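Local coordinates for protein membrane-bound lytic murein transglycosylase (Agrobacterium tumefaciens, PDB 2PNW) that probably cleaves the glycan strands of bacterial cell-wall peptidoglycan as a lytic murein transglycosylase of the MltA type, at residues Ala33-His38 against Leu319-Asp324. Residues are numbered along the deposited sequence; the frame is centred on the assembly and turned at random.
Sequences ATILSH and LMLALD
Ile35 reaches from helix 28-39 to two leucines of strand 316-324, and this small apolar meeting is all that joins the two segments. Its CD1 methyl lies 3.8 Å from Leu323 CD2, and the CG1 behind it is 4.0 Å from the same methyl, so one leucine branch rests alongside the outer half of the isoleucine arm. The two side chains run at a slant to each other. CD1 also comes within 4.2 Å of Leu321 CD1, a looser touch, and thus meets one methyl from each leucine. The longer branch of Ile35 is carried across by its torsions: CG1 stands opposite the carbonyl carbon (chi1 -62°) and the chain then extends to CD1 (chi2 162°). Leu321 starts out toward the helix, whereas Leu323 closes in through the end of its side chain. The backbones stay well apart, with Ile35 CA and Leu323 CA separated by 9.1 Å, and van der Waals packing alone spans the gap.

All three side chains are buried. Ile35 also packs on Leu57 and Leu61 of helix 54-66 and on Tyr45, while Leu321 touches Leu28, Ala31 and Met32 earlier on helix 28-39. The strand is held by backbone hydrogen bonds of Leu321 with Arg285 and Leu287 and of Ala322 with Gly297 and Leu298. The arrangement is helix-on-sheet packing, in which an N-terminal helix covers a strand of the 3D domain, whose family is grouped with the double-psi beta-barrels, consistent with a barrel strand packed under a helix.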
# COMPACT_ATOMS: atom_id res chain seq x y z
N ALA A 33 -7.71 13.86 -10.89
CA ALA A 33 -8.74 13.55 -11.91
C ALA A 33 -9.20 12.07 -11.88
O ALA A 33 -10.39 11.76 -12.07
CB ALA A 33 -8.26 13.96 -13.32
N THR A 34 -8.27 11.14 -11.63
CA THR A 34 -8.67 9.74 -11.58
C THR A 34 -9.53 9.48 -10.33
O THR A 34 -10.47 8.68 -10.38
CB THR A 34 -7.47 8.71 -11.59
OG1 THR A 34 -6.66 8.88 -10.43
CG2 THR A 34 -6.60 8.92 -12.82
N ILE A 35 -9.19 10.14 -9.22
CA ILE A 35 -9.98 10.00 -7.97
C ILE A 35 -11.38 10.55 -8.20
O ILE A 35 -12.37 9.93 -7.80
CB ILE A 35 -9.32 10.74 -6.80
CG1 ILE A 35 -7.93 10.14 -6.52
CG2 ILE A 35 -10.16 10.56 -5.51
CD1 ILE A 35 -7.07 11.13 -5.68
N LEU A 36 -11.46 11.72 -8.85
CA LEU A 36 -12.79 12.33 -9.09
C LEU A 36 -13.66 11.44 -9.98
O LEU A 36 -14.84 11.22 -9.68
CB LEU A 36 -12.66 13.74 -9.66
CG LEU A 36 -13.97 14.56 -9.84
CD1 LEU A 36 -14.83 14.64 -8.56
CD2 LEU A 36 -13.65 15.96 -10.33
N SER A 37 -13.08 10.94 -11.07
CA SER A 37 -13.77 10.00 -11.95
C SER A 37 -14.25 8.78 -11.17
O SER A 37 -15.39 8.32 -11.35
CB SER A 37 -12.83 9.59 -13.11
OG SER A 37 -13.49 8.71 -14.01
N HIS A 38 -13.38 8.23 -10.32
CA HIS A 38 -13.77 7.08 -9.52
C HIS A 38 -14.95 7.44 -8.59
O HIS A 38 -15.94 6.68 -8.51
CB HIS A 38 -12.59 6.56 -8.69
CG HIS A 38 -12.98 5.49 -7.72
ND1 HIS A 38 -13.33 4.22 -8.12
CD2 HIS A 38 -13.09 5.51 -6.37
CE1 HIS A 38 -13.65 3.50 -7.05
NE2 HIS A 38 -13.52 4.26 -5.98
N LEU A 319 4.81 16.88 -1.81
CA LEU A 319 3.37 16.66 -1.68
C LEU A 319 2.97 15.36 -2.35
O LEU A 319 3.36 15.09 -3.49
CB LEU A 319 2.60 17.82 -2.30
CG LEU A 319 1.09 17.86 -2.00
CD1 LEU A 319 0.81 18.01 -0.49
CD2 LEU A 319 0.46 19.00 -2.77
N MET A 320 2.16 14.58 -1.64
CA MET A 320 1.79 13.25 -2.10
C MET A 320 0.29 13.09 -1.93
O MET A 320 -0.36 13.92 -1.29
CB MET A 320 2.54 12.18 -1.28
CG MET A 320 4.11 12.31 -1.27
SD MET A 320 4.90 11.00 -0.29
CE MET A 320 4.87 9.75 -1.58
N LEU A 321 -0.29 12.04 -2.51
CA LEU A 321 -1.69 11.74 -2.24
C LEU A 321 -1.79 10.40 -1.55
O LEU A 321 -1.03 9.48 -1.85
CB LEU A 321 -2.53 11.72 -3.52
CG LEU A 321 -2.64 13.07 -4.26
CD1 LEU A 321 -3.17 12.80 -5.66
CD2 LEU A 321 -3.55 14.02 -3.51
N ALA A 322 -2.74 10.30 -0.61
CA ALA A 322 -2.99 9.04 0.10
C ALA A 322 -3.79 8.11 -0.81
O ALA A 322 -4.99 8.30 -0.97
CB ALA A 322 -3.77 9.31 1.39
N LEU A 323 -3.12 7.14 -1.43
CA LEU A 323 -3.78 6.34 -2.46
C LEU A 323 -3.75 4.83 -2.14
O LEU A 323 -4.17 4.02 -2.96
CB LEU A 323 -3.13 6.60 -3.83
CG LEU A 323 -3.40 8.02 -4.38
CD1 LEU A 323 -2.59 8.18 -5.64
CD2 LEU A 323 -4.89 8.23 -4.66
N ASP A 324 -3.27 4.47 -0.95
CA ASP A 324 -3.22 3.04 -0.61
C ASP A 324 -3.20 2.86 0.90
O ASP A 324 -3.14 3.82 1.64
CB ASP A 324 -1.97 2.38 -1.24
CG ASP A 324 -2.09 0.84 -1.36
OD1 ASP A 324 -3.19 0.25 -1.14
OD2 ASP A 324 -1.05 0.23 -1.69